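Local coordinates for protein methyl-coenzyme M reductase gamma subunit (Methermicoccus shengliensis DSM 18856, PDB 7NKG) that probably forms, with its partner subunits, the enzyme that releases methane from methyl-coenzyme M, and lines part of its nickel-containing factor 430 pocket, at residues 98-103 with 115-120; 119-124 with 154-159; 149-154 with 187-192; 182-187 with 195-200. One frame throughout, in Å; residues are numbered along the deposited sequence.

Interaction 1: 98-103 with 115-120; sequences TPYWRS and PGTLSG. With F43 (factor 430), chain V; COM (1-thioethanesulfonic acid), chain O.
Thr117 lays its methyl over the ring of Tyr100. Thr117 CG2 is 3.4 Å from the centroid of the Tyr100 ring and only 6° off the ring normal, a CH-pi contact over the centre of the face. The two side chains cross at about a right angle. Thr117 OG1 sits beside its backbone N (chi1 -57°) and faces Ser103, leaving CG2 anti to that N. Thr117 OG1 and Ser103 OG are hydrogen-bonded at 2.7 Å. Thr117 OG1 also bonds an aromatic side chain of another protein chain, and Ser103 OG bonds Gln122 NE2. Replacing Tyr100 by an alanine would probably open a gap beneath the Thr117 methyl. Pro99 packs with its CB 3.1 Å from Leu118 O. Beyond this, Ser119 OG donates to F43 O8C at 2.7 Å and Gly120 N to F43 O7C at 2.8 Å, so both oxygens of one acetate arm of factor 430 are held. Leu118 CD2 touches COM O2S. The short segment 99-103 of helix 99-109 runs nearly antiparallel to strand segment 115-117, with axes 7.6 Å apart. Strand 114-117 is an outermost strand of the four-stranded antiparallel sheet, and strand 122-127 is its neighbour there.

Interaction 2: 119-124 with 154-159; sequences SGRQIV and ATVHGH. With F43 (factor 430), chain V.
The His159 ring has one face against Ser119 and Gly120. Ser119 O stands 3.2 Å above the plane of the His159 ring, toward its rim. Gly120 CA makes a CH-pi contact 3.7 Å from the His159 ring centroid. At the edge, in plane, His159 ND1 gives a weak hydrogen bond of 3.0 Å to F43 OBC. His159 NE2 bonds a basic side chain of another protein chain. The His157 ring is also met in plane: ND1 donates to F43 OCC at 2.8 Å, nearly straight at 169°. Two imidazole edges thus share the two oxygens of one propionate. The loop between strands 114-117 and 122-127 and residues 154-159 form this chain's part of the factor 430 pocket. The backbone takes a second propionate: Thr155 N bonds F43 OEB and Val156 N bonds F43 ODB. An alanine in place of His159 would probably cost F43 OBC its weak bond, rob the other chain's basic side chain of a partner, and open a gap over Gly120. Val156 CG2 packs 3.5 Å from Gly120 O, and Val156 CG1 lies 4.0 Å from Arg121 CB. The Arg121 chain bends at chi3; NH1 makes a salt bridge to the COM sulfonate and NE donates to Gln87 OE1.

Interaction 3: 149-154 with 187-192; sequences AGLRGA and KDQVGV
Gln189 faces Leu151 and Gly153 from the start of its side chain. Gln189 CB lies 4.0 Å from Leu151 CB and 3.9 Å from Gly153 N. With chi1 at 67°, CG falls between the backbone N and the carbonyl carbon, and Gln189 CG is 4.2 Å from Gly153 N. The chain is extended from there. At its tip, Gln189 OE1 is 4.1 Å from Gly153 N and accepts from Gln87 N. NE2 donates to Leu41 O and Tyr85 O. These three bonds fix the rotation of the amide.

The backbone of the same residue ties the segments together. Gly153 N donates to Gln189 O at 2.8 Å, from above the carbonyl plane and 53° out of it. Arg152 CA adds a CA-H...O contact to Gln189 O, and Arg175 NH1 bonds this oxygen too. Val190 CG1 packs 4.0 Å from Gly153 CA; a side chain on Gly153 would clash with it. Asp188 to Gly191 form a type I turn. Asp188 OD1 accepts from Val190 N at 2.9 Å, an Asx turn, and from Val192 N at 3.0 Å, from the opposite face of the carboxylate.

The polar link between the two segments is therefore made by main chain. Gln189 O is buried and takes two donors, Gly153 N and Arg175 NH1, so the link does not depend on side-chain chemistry between the segments.

Interaction 4: 182-187 with 195-200; sequences TIIMDK and DRKVDL
Thr182 OG1 donates to Asp199 OD1 at 2.6 Å. It meets the carboxylate on its syn side, 21° out of the plane, and the two side chains cross at about a right angle. A water donates to Thr182 OG1 at 2.7 Å and, weakly, to Asp199 OD2. Asp199 OD1 also accepts from Gly201 N, so this one oxygen has two donors. Inward from this end the backbones pair. Leu200 N bonds Ile183 O at 2.8 Å. Met185 N bonds Val198 O and Val198 N bonds Met185 O, both at 2.9 Å, which makes Met185 and Val198 a hydrogen-bonded pair. Ile184 and Asp199 form the non-hydrogen-bonded pair beside it.

The packing differs on the two faces. On the face of Ile184, Lys197 bends at chi3 (44°), which brings its CE to 3.9 Å from Ile184 CD1. The NZ beyond has a long, weak ion pair with Glu179. On the face of Met185 and Val198, both residues pack against Ile40 of helix 34-41. Leu200 CD1 lies 4.0 Å from Met185 CB. The arrangement is a beta hairpin, and with strand 176-179 it makes a three-stranded antiparallel meander.

How the interactions relate
Interactions 1, 2 and 3 are buried and all reach the four-stranded sheet. Interaction 4 lies on the three-stranded sheet, is partly exposed and touches no other protein chain. Interactions 1 and 2 share Ser119 and Gly120, and both bind factor 430. Gly116 N and Ile123 O probably join them by a hydrogen bond. Interaction 3 shares Ala154 with interaction 2 and Lys187 with interaction 4, so it leads from the cofactor loop to the hairpin. Its Leu151 O also touches Met185 CE of interaction 4. The chemistry changes along the way. Ring faces, hydroxyls and ligand carboxylates dominate near the cofactor, a main-chain bond joins the segments of interaction 3, and strand pairing governs the hairpin.

Interaction 1: 98-103 with 115-120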
# COMPACT_ATOMS: atom_id res chain seq x y z
N THR C 98 36.15 10.03 -23.06
CA THR C 98 35.34 9.07 -22.34
C THR C 98 34.25 9.89 -21.62
O THR C 98 34.50 11.04 -21.24
CB THR C 98 36.12 8.24 -21.32
OG1 THR C 98 36.95 9.09 -20.52
CG2 THR C 98 36.95 7.14 -21.99
N PRO C 99 33.05 9.34 -21.43
CA PRO C 99 31.97 10.13 -20.82
C PRO C 99 32.34 10.82 -19.50
O PRO C 99 32.12 12.04 -19.39
CB PRO C 99 30.86 9.09 -20.65
CG PRO C 99 31.05 8.19 -21.81
CD PRO C 99 32.55 8.02 -21.85
N TYR C 100 32.95 10.10 -18.51
CA TYR C 100 33.27 10.77 -17.24
C TYR C 100 34.25 11.92 -17.44
O TYR C 100 34.08 12.97 -16.82
CB TYR C 100 33.79 9.80 -16.15
CG TYR C 100 32.67 9.06 -15.44
CD1 TYR C 100 31.79 9.73 -14.60
CD2 TYR C 100 32.42 7.73 -15.72
CE1 TYR C 100 30.70 9.08 -14.03
CE2 TYR C 100 31.34 7.07 -15.15
CZ TYR C 100 30.46 7.75 -14.33
OH TYR C 100 29.35 7.06 -13.87
N TRP C 101 35.22 11.76 -18.34
CA TRP C 101 36.24 12.80 -18.54
C TRP C 101 35.70 14.02 -19.33
O TRP C 101 36.20 15.13 -19.09
CB TRP C 101 37.54 12.21 -19.09
CG TRP C 101 38.45 11.85 -17.94
CD1 TRP C 101 39.37 12.67 -17.36
CD2 TRP C 101 38.29 10.73 -17.04
NE1 TRP C 101 39.82 12.12 -16.18
CE2 TRP C 101 39.19 10.91 -15.98
CE3 TRP C 101 37.50 9.56 -17.07
CZ2 TRP C 101 39.32 10.00 -14.93
CZ3 TRP C 101 37.65 8.64 -16.05
CH2 TRP C 101 38.56 8.85 -15.00
N ARG C 102 34.65 13.87 -20.17
CA ARG C 102 34.01 15.06 -20.77
C ARG C 102 33.30 15.82 -19.60
O ARG C 102 33.38 17.04 -19.55
CB ARG C 102 32.97 14.71 -21.83
CG ARG C 102 33.53 14.27 -23.17
CD ARG C 102 32.46 14.39 -24.24
NE ARG C 102 32.86 13.88 -25.56
CZ ARG C 102 33.44 14.58 -26.54
NH1 ARG C 102 33.75 15.87 -26.35
NH2 ARG C 102 33.74 14.00 -27.69
N SER C 103 32.66 15.09 -18.66
CA SER C 103 32.00 15.73 -17.53
C SER C 103 33.03 16.40 -16.60
O SER C 103 32.77 17.50 -16.14
CB SER C 103 31.14 14.73 -16.76
OG SER C 103 30.04 14.33 -17.55
N PRO C 115 26.66 18.94 -16.12
CA PRO C 115 27.10 17.74 -16.86
C PRO C 115 26.44 16.46 -16.38
O PRO C 115 26.15 16.31 -15.19
CB PRO C 115 28.61 17.70 -16.59
CG PRO C 115 28.77 18.34 -15.26
CD PRO C 115 27.71 19.40 -15.18
N GLY C 116 26.23 15.53 -17.31
CA GLY C 116 25.64 14.23 -17.04
C GLY C 116 26.43 13.15 -17.76
O GLY C 116 26.73 13.29 -18.95
N THR C 117 26.83 12.09 -17.03
CA THR C 117 27.59 11.00 -17.60
C THR C 117 26.75 9.73 -17.69
O THR C 117 26.12 9.31 -16.72
CB THR C 117 28.80 10.67 -16.74
OG1 THR C 117 29.62 11.85 -16.60
CG2 THR C 117 29.63 9.56 -17.36
N LEU C 118 26.79 9.10 -18.85
CA LEU C 118 26.15 7.82 -19.11
C LEU C 118 27.14 7.00 -19.98
O LEU C 118 28.13 7.57 -20.45
CB LEU C 118 24.83 8.01 -19.84
CG LEU C 118 23.78 8.96 -19.19
CD1 LEU C 118 24.05 10.46 -19.48
CD2 LEU C 118 22.40 8.61 -19.66
N SER C 119 26.88 5.71 -20.21
CA SER C 119 27.81 4.92 -21.02
C SER C 119 27.81 5.30 -22.51
O SER C 119 28.88 5.43 -23.11
CB SER C 119 27.56 3.43 -20.84
OG SER C 119 26.33 3.01 -21.40
N GLY C 120 26.64 5.49 -23.09
CA GLY C 120 26.48 5.78 -24.51
C GLY C 120 26.23 7.22 -24.88
O GLY C 120 26.00 7.53 -26.06
NI F43 V . 17.16 3.62 -22.05
NA F43 V . 15.09 3.48 -22.08
CHA F43 V . 15.12 1.18 -21.35
C1A F43 V . 14.46 2.40 -21.94
C2A F43 V . 13.03 2.44 -22.47
C3A F43 V . 13.07 3.76 -23.28
C4A F43 V . 14.12 4.54 -22.44
C5A F43 V . 12.01 2.60 -21.32
C6A F43 V . 10.57 2.63 -21.81
O7A F43 V . 9.97 1.61 -22.14
N8A F43 V . 9.98 3.76 -21.79
C9A F43 V . 12.73 1.16 -23.25
CAA F43 V . 13.44 3.62 -24.78
CBA F43 V . 12.27 3.12 -25.63
CCA F43 V . 12.23 3.75 -26.99
ODA F43 V . 13.23 3.68 -27.74
OEA F43 V . 11.15 4.31 -27.32
NB F43 V . 16.99 5.67 -22.18
CHB F43 V . 14.78 5.72 -23.14
C1B F43 V . 15.72 6.45 -22.18
C2B F43 V . 16.14 7.88 -22.64
C3B F43 V . 17.54 7.71 -23.22
C4B F43 V . 17.96 6.41 -22.59
N5B F43 V . 15.10 6.71 -20.89
C6B F43 V . 15.28 7.95 -20.45
O7B F43 V . 14.76 8.45 -19.45
C8B F43 V . 16.23 8.69 -21.34
C9B F43 V . 15.12 8.64 -23.53
CAB F43 V . 17.55 7.57 -24.76
CBB F43 V . 18.93 7.30 -25.37
CCB F43 V . 18.89 7.63 -26.84
ODB F43 V . 19.20 6.76 -27.69
OEB F43 V . 18.59 8.81 -27.19
NC F43 V . 19.20 3.66 -22.32
CHC F43 V . 19.39 6.04 -22.56
C1C F43 V . 19.90 4.80 -22.49
C2C F43 V . 21.38 4.59 -22.54
C3C F43 V . 21.43 3.08 -22.82
C4C F43 V . 20.05 2.60 -22.44
C5C F43 V . 21.93 4.91 -21.15
C6C F43 V . 23.46 4.83 -21.22
O7C F43 V . 24.05 5.48 -22.10
O8C F43 V . 24.09 4.14 -20.38
C8C F43 V . 21.69 2.76 -24.30
C9C F43 V . 23.10 3.15 -24.75
CAC F43 V . 23.49 2.55 -26.09
OBC F43 V . 24.69 2.67 -26.46
OCC F43 V . 22.64 1.96 -26.81
ND F43 V . 17.32 1.58 -22.24
CHD F43 V . 19.72 1.28 -22.29
C5D F43 V . 19.06 -1.57 -22.08
C6D F43 V . 20.50 -1.24 -22.42
C7D F43 V . 20.76 0.22 -22.12
O8D F43 V . 21.90 0.47 -21.78
C9D F43 V . 15.78 -1.64 -22.99
CAD F43 V . 16.04 -3.10 -22.63
OBD F43 V . 15.83 -4.00 -23.50
OCD F43 V . 16.47 -3.43 -21.49
C1D F43 V . 18.43 0.86 -22.37
C2D F43 V . 18.09 -0.57 -22.73
C3D F43 V . 16.66 -0.67 -22.23
C4D F43 V . 16.13 0.75 -22.41
C1 COM O . 18.38 4.84 -19.37
C2 COM O . 17.75 6.11 -18.82
S1 COM O . 17.17 3.55 -19.57
S2 COM O . 18.94 7.43 -18.77
O1S COM O . 20.17 6.94 -18.05
O2S COM O . 19.41 7.79 -20.15
O3S COM O . 18.28 8.61 -18.06

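Interaction 2: 119-124 with 154-159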
# COMPACT_ATOMS: atom_id res chain seq x y z
N SER C 119 26.88 5.71 -20.21
CA SER C 119 27.81 4.92 -21.02
C SER C 119 27.81 5.30 -22.51
O SER C 119 28.88 5.43 -23.11
CB SER C 119 27.56 3.43 -20.84
OG SER C 119 26.33 3.01 -21.40
N GLY C 120 26.64 5.49 -23.09
CA GLY C 120 26.48 5.78 -24.51
C GLY C 120 26.23 7.22 -24.88
O GLY C 120 26.00 7.53 -26.06
N ARG C 121 26.29 8.12 -23.90
CA ARG C 121 26.03 9.53 -24.13
C ARG C 121 26.55 10.32 -22.93
O ARG C 121 26.58 9.82 -21.80
CB ARG C 121 24.51 9.80 -24.32
CG ARG C 121 23.62 9.05 -23.30
CD ARG C 121 22.12 9.36 -23.36
NE ARG C 121 21.82 10.72 -22.88
CZ ARG C 121 20.84 11.10 -22.06
NH1 ARG C 121 20.03 10.20 -21.50
NH2 ARG C 121 20.67 12.39 -21.77
N GLN C 122 26.99 11.53 -23.19
CA GLN C 122 27.45 12.45 -22.16
C GLN C 122 26.87 13.80 -22.54
O GLN C 122 26.94 14.19 -23.71
CB GLN C 122 28.99 12.49 -22.08
CG GLN C 122 29.49 13.32 -20.90
CD GLN C 122 29.62 14.80 -21.20
OE1 GLN C 122 29.59 15.22 -22.37
NE2 GLN C 122 29.74 15.63 -20.14
N ILE C 123 26.29 14.51 -21.58
CA ILE C 123 25.61 15.77 -21.85
C ILE C 123 26.09 16.91 -20.98
O ILE C 123 26.51 16.69 -19.85
CB ILE C 123 24.08 15.55 -21.64
CG1 ILE C 123 23.27 16.82 -22.00
CG2 ILE C 123 23.77 15.09 -20.20
CD1 ILE C 123 21.81 16.55 -22.29
N VAL C 124 25.99 18.13 -21.50
CA VAL C 124 26.20 19.32 -20.70
C VAL C 124 25.02 20.22 -20.99
O VAL C 124 24.80 20.56 -22.15
CB VAL C 124 27.54 20.05 -20.94
CG1 VAL C 124 27.59 21.36 -20.15
CG2 VAL C 124 28.72 19.16 -20.57
N ALA C 154 19.73 12.41 -29.36
CA ALA C 154 18.74 11.33 -29.32
C ALA C 154 19.22 10.17 -30.24
O ALA C 154 19.94 10.42 -31.21
CB ALA C 154 17.39 11.83 -29.79
N THR C 155 18.80 8.93 -29.95
CA THR C 155 19.19 7.74 -30.73
C THR C 155 20.73 7.63 -30.75
O THR C 155 21.37 7.71 -31.78
CB THR C 155 18.55 7.77 -32.13
OG1 THR C 155 17.18 8.13 -32.02
CG2 THR C 155 18.71 6.44 -32.84
N VAL C 156 21.29 7.48 -29.56
CA VAL C 156 22.72 7.57 -29.33
C VAL C 156 23.50 6.29 -29.65
O VAL C 156 24.72 6.37 -29.78
CB VAL C 156 23.00 8.05 -27.88
CG1 VAL C 156 22.26 9.36 -27.59
CG2 VAL C 156 22.65 6.97 -26.84
N HIS C 157 22.83 5.13 -29.74
CA HIS C 157 23.44 3.81 -29.95
C HIS C 157 24.68 3.81 -30.85
O HIS C 157 24.63 4.35 -31.96
CB HIS C 157 22.40 2.84 -30.56
CG HIS C 157 22.80 1.40 -30.49
ND1 HIS C 157 22.86 0.73 -29.28
CD2 HIS C 157 23.06 0.52 -31.49
CE1 HIS C 157 23.21 -0.52 -29.57
NE2 HIS C 157 23.33 -0.70 -30.89
N GLY C 158 25.78 3.26 -30.37
CA GLY C 158 27.00 3.18 -31.16
C GLY C 158 28.30 3.14 -30.38
O GLY C 158 29.29 2.63 -30.91
N HIS C 159 28.34 3.67 -29.13
CA HIS C 159 29.60 3.71 -28.38
C HIS C 159 30.30 2.35 -28.27
O HIS C 159 31.51 2.26 -28.38
CB HIS C 159 29.43 4.36 -26.98
CG HIS C 159 28.93 3.45 -25.91
ND1 HIS C 159 27.61 3.02 -25.88
CD2 HIS C 159 29.60 2.87 -24.88
CE1 HIS C 159 27.50 2.26 -24.79
NE2 HIS C 159 28.68 2.12 -24.17
NI F43 V . 17.16 3.62 -22.05
NA F43 V . 15.09 3.48 -22.08
CHA F43 V . 15.12 1.18 -21.35
C1A F43 V . 14.46 2.40 -21.94
C2A F43 V . 13.03 2.44 -22.47
C3A F43 V . 13.07 3.76 -23.28
C4A F43 V . 14.12 4.54 -22.44
C5A F43 V . 12.01 2.60 -21.32
C6A F43 V . 10.57 2.63 -21.81
O7A F43 V . 9.97 1.61 -22.14
N8A F43 V . 9.98 3.76 -21.79
C9A F43 V . 12.73 1.16 -23.25
CAA F43 V . 13.44 3.62 -24.78
CBA F43 V . 12.27 3.12 -25.63
CCA F43 V . 12.23 3.75 -26.99
ODA F43 V . 13.23 3.68 -27.74
OEA F43 V . 11.15 4.31 -27.32
NB F43 V . 16.99 5.67 -22.18
CHB F43 V . 14.78 5.72 -23.14
C1B F43 V . 15.72 6.45 -22.18
C2B F43 V . 16.14 7.88 -22.64
C3B F43 V . 17.54 7.71 -23.22
C4B F43 V . 17.96 6.41 -22.59
N5B F43 V . 15.10 6.71 -20.89
C6B F43 V . 15.28 7.95 -20.45
O7B F43 V . 14.76 8.45 -19.45
C8B F43 V . 16.23 8.69 -21.34
C9B F43 V . 15.12 8.64 -23.53
CAB F43 V . 17.55 7.57 -24.76
CBB F43 V . 18.93 7.30 -25.37
CCB F43 V . 18.89 7.63 -26.84
ODB F43 V . 19.20 6.76 -27.69
OEB F43 V . 18.59 8.81 -27.19
NC F43 V . 19.20 3.66 -22.32
CHC F43 V . 19.39 6.04 -22.56
C1C F43 V . 19.90 4.80 -22.49
C2C F43 V . 21.38 4.59 -22.54
C3C F43 V . 21.43 3.08 -22.82
C4C F43 V . 20.05 2.60 -22.44
C5C F43 V . 21.93 4.91 -21.15
C6C F43 V . 23.46 4.83 -21.22
O7C F43 V . 24.05 5.48 -22.10
O8C F43 V . 24.09 4.14 -20.38
C8C F43 V . 21.69 2.76 -24.30
C9C F43 V . 23.10 3.15 -24.75
CAC F43 V . 23.49 2.55 -26.09
OBC F43 V . 24.69 2.67 -26.46
OCC F43 V . 22.64 1.96 -26.81
ND F43 V . 17.32 1.58 -22.24
CHD F43 V . 19.72 1.28 -22.29
C5D F43 V . 19.06 -1.57 -22.08
C6D F43 V . 20.50 -1.24 -22.42
C7D F43 V . 20.76 0.22 -22.12
O8D F43 V . 21.90 0.47 -21.78
C9D F43 V . 15.78 -1.64 -22.99
CAD F43 V . 16.04 -3.10 -22.63
OBD F43 V . 15.83 -4.00 -23.50
OCD F43 V . 16.47 -3.43 -21.49
C1D F43 V . 18.43 0.86 -22.37
C2D F43 V . 18.09 -0.57 -22.73
C3D F43 V . 16.66 -0.67 -22.23
C4D F43 V . 16.13 0.75 -22.41

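Interaction 3: 149-154 with 187-192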
# COMPACT_ATOMS: atom_id res chain seq x y z
N ALA C 149 33.55 9.91 -32.71
CA ALA C 149 32.59 10.58 -31.84
C ALA C 149 31.50 11.23 -32.69
O ALA C 149 31.70 11.46 -33.89
CB ALA C 149 33.32 11.62 -31.01
N GLY C 150 30.36 11.51 -32.08
CA GLY C 150 29.28 12.20 -32.77
C GLY C 150 28.37 12.92 -31.80
O GLY C 150 28.12 12.41 -30.70
N LEU C 151 27.90 14.10 -32.20
CA LEU C 151 26.94 14.86 -31.40
C LEU C 151 25.60 14.19 -31.64
O LEU C 151 25.17 14.06 -32.79
CB LEU C 151 26.85 16.31 -31.87
CG LEU C 151 27.95 17.23 -31.39
CD1 LEU C 151 28.03 18.44 -32.27
CD2 LEU C 151 27.73 17.66 -29.95
N ARG C 152 24.98 13.71 -30.57
CA ARG C 152 23.71 12.99 -30.65
C ARG C 152 22.85 13.33 -29.46
O ARG C 152 23.13 12.84 -28.37
CB ARG C 152 23.96 11.47 -30.66
CG ARG C 152 24.95 11.03 -31.73
CD ARG C 152 25.20 9.55 -31.73
NE ARG C 152 26.17 9.21 -32.76
CZ ARG C 152 26.56 7.98 -33.06
NH1 ARG C 152 26.04 6.93 -32.42
NH2 ARG C 152 27.43 7.77 -34.04
N GLY C 153 21.83 14.13 -29.66
CA GLY C 153 20.87 14.46 -28.61
C GLY C 153 19.79 13.39 -28.45
O GLY C 153 18.98 13.47 -27.52
N ALA C 154 19.73 12.41 -29.36
CA ALA C 154 18.74 11.33 -29.32
C ALA C 154 19.22 10.17 -30.24
O ALA C 154 19.94 10.42 -31.21
CB ALA C 154 17.39 11.83 -29.79
N LYS C 187 22.96 17.06 -40.55
CA LYS C 187 21.75 17.01 -39.74
C LYS C 187 22.15 17.57 -38.37
O LYS C 187 23.33 17.49 -38.00
CB LYS C 187 21.25 15.58 -39.58
CG LYS C 187 21.14 14.79 -40.88
CD LYS C 187 20.35 13.52 -40.67
CE LYS C 187 20.38 12.70 -41.94
NZ LYS C 187 19.69 11.41 -41.77
N ASP C 188 21.20 18.14 -37.63
CA ASP C 188 21.52 18.63 -36.28
C ASP C 188 21.67 17.43 -35.31
O ASP C 188 21.45 16.28 -35.69
CB ASP C 188 20.52 19.69 -35.79
CG ASP C 188 19.13 19.20 -35.47
OD1 ASP C 188 18.96 17.98 -35.30
OD2 ASP C 188 18.21 20.05 -35.41
N GLN C 189 22.00 17.71 -34.04
CA GLN C 189 22.27 16.64 -33.08
C GLN C 189 21.03 15.77 -32.80
O GLN C 189 21.22 14.66 -32.34
CB GLN C 189 22.92 17.18 -31.80
CG GLN C 189 22.05 18.08 -30.95
CD GLN C 189 22.81 18.56 -29.73
OE1 GLN C 189 23.55 17.78 -29.08
NE2 GLN C 189 22.62 19.82 -29.35
N VAL C 190 19.79 16.20 -33.15
CA VAL C 190 18.61 15.33 -32.99
C VAL C 190 18.11 14.77 -34.35
O VAL C 190 17.00 14.24 -34.40
CB VAL C 190 17.47 15.96 -32.14
CG1 VAL C 190 17.86 16.06 -30.68
CG2 VAL C 190 17.03 17.32 -32.67
N GLY C 191 18.94 14.80 -35.39
CA GLY C 191 18.62 14.19 -36.66
C GLY C 191 17.80 15.00 -37.65
O GLY C 191 17.37 14.43 -38.65
N VAL C 192 17.57 16.30 -37.40
CA VAL C 192 16.81 17.12 -38.34
C VAL C 192 17.74 17.52 -39.48
O VAL C 192 18.74 18.19 -39.21
CB VAL C 192 16.20 18.38 -37.68
CG1 VAL C 192 15.43 19.22 -38.70
CG2 VAL C 192 15.27 17.98 -36.55

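Interaction 4: 182-187 with 195-200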
# COMPACT_ATOMS: atom_id res chain seq x y z
N THR C 182 36.55 13.56 -45.85
CA THR C 182 36.30 14.41 -44.68
C THR C 182 35.00 14.03 -43.99
O THR C 182 34.13 13.42 -44.62
CB THR C 182 36.27 15.90 -45.08
OG1 THR C 182 36.43 16.70 -43.89
CG2 THR C 182 34.99 16.28 -45.87
N ILE C 183 34.85 14.40 -42.71
CA ILE C 183 33.61 14.09 -41.99
C ILE C 183 32.64 15.22 -42.26
O ILE C 183 32.94 16.38 -41.95
CB ILE C 183 33.82 13.87 -40.48
CG1 ILE C 183 34.69 12.59 -40.26
CG2 ILE C 183 32.44 13.79 -39.75
CD1 ILE C 183 33.96 11.20 -40.45
N ILE C 184 31.46 14.87 -42.76
CA ILE C 184 30.40 15.83 -43.04
C ILE C 184 29.27 15.56 -42.08
O ILE C 184 28.79 14.44 -42.03
CB ILE C 184 29.90 15.68 -44.51
CG1 ILE C 184 30.99 16.08 -45.53
CG2 ILE C 184 28.57 16.44 -44.75
CD1 ILE C 184 31.48 17.51 -45.48
N MET C 185 28.78 16.61 -41.41
CA MET C 185 27.60 16.54 -40.57
C MET C 185 26.55 17.43 -41.27
O MET C 185 26.76 18.62 -41.43
CB MET C 185 27.90 17.09 -39.17
CG MET C 185 26.75 16.90 -38.24
SD MET C 185 27.14 17.28 -36.54
CE MET C 185 25.61 16.71 -35.78
N ASP C 186 25.45 16.83 -41.75
CA ASP C 186 24.40 17.56 -42.48
C ASP C 186 23.00 17.42 -41.84
O ASP C 186 21.99 17.64 -42.51
CB ASP C 186 24.41 17.14 -43.96
CG ASP C 186 24.18 15.67 -44.22
OD1 ASP C 186 23.82 14.95 -43.26
OD2 ASP C 186 24.36 15.24 -45.38
N LYS C 187 22.96 17.06 -40.55
CA LYS C 187 21.75 17.01 -39.74
C LYS C 187 22.15 17.57 -38.37
O LYS C 187 23.33 17.49 -38.00
CB LYS C 187 21.25 15.58 -39.58
CG LYS C 187 21.14 14.79 -40.88
CD LYS C 187 20.35 13.52 -40.67
CE LYS C 187 20.38 12.70 -41.94
NZ LYS C 187 19.69 11.41 -41.77
N ASP C 195 20.04 22.70 -43.81
CA ASP C 195 20.11 23.25 -45.17
C ASP C 195 21.58 23.55 -45.57
O ASP C 195 21.83 24.31 -46.51
CB ASP C 195 19.20 24.48 -45.32
CG ASP C 195 19.53 25.69 -44.46
OD1 ASP C 195 20.48 25.61 -43.66
OD2 ASP C 195 18.82 26.71 -44.59
N ARG C 196 22.56 22.91 -44.88
CA ARG C 196 23.98 23.09 -45.12
C ARG C 196 24.74 21.79 -44.80
O ARG C 196 24.22 20.91 -44.11
CB ARG C 196 24.51 24.23 -44.22
CG ARG C 196 24.54 23.87 -42.71
CD ARG C 196 25.15 24.96 -41.87
NE ARG C 196 24.30 26.15 -41.83
CZ ARG C 196 24.73 27.39 -41.62
NH1 ARG C 196 26.02 27.64 -41.40
NH2 ARG C 196 23.87 28.41 -41.61
N LYS C 197 25.97 21.73 -45.26
CA LYS C 197 26.89 20.65 -44.94
C LYS C 197 27.93 21.29 -44.02
O LYS C 197 28.47 22.35 -44.36
CB LYS C 197 27.57 20.11 -46.21
CG LYS C 197 26.72 19.12 -46.96
CD LYS C 197 27.34 18.64 -48.27
CE LYS C 197 28.84 18.27 -48.27
NZ LYS C 197 29.22 17.27 -49.32
N VAL C 198 28.16 20.70 -42.84
CA VAL C 198 29.17 21.21 -41.93
C VAL C 198 30.36 20.27 -42.02
O VAL C 198 30.21 19.06 -41.85
CB VAL C 198 28.65 21.39 -40.48
CG1 VAL C 198 29.78 21.78 -39.54
CG2 VAL C 198 27.53 22.43 -40.45
N ASP C 199 31.53 20.82 -42.32
CA ASP C 199 32.75 20.05 -42.47
C ASP C 199 33.49 19.97 -41.14
O ASP C 199 34.08 20.96 -40.69
CB ASP C 199 33.64 20.70 -43.55
CG ASP C 199 34.86 19.90 -43.95
OD1 ASP C 199 35.16 18.89 -43.27
OD2 ASP C 199 35.52 20.29 -44.93
N LEU C 200 33.47 18.78 -40.51
CA LEU C 200 34.18 18.54 -39.26
C LEU C 200 35.63 18.05 -39.44
O LEU C 200 36.29 17.74 -38.45
CB LEU C 200 33.39 17.57 -38.37
CG LEU C 200 31.94 17.97 -38.04
CD1 LEU C 200 31.31 16.92 -37.12
CD2 LEU C 200 31.86 19.35 -37.38
O HOH W 1 38.34 18.58 -44.44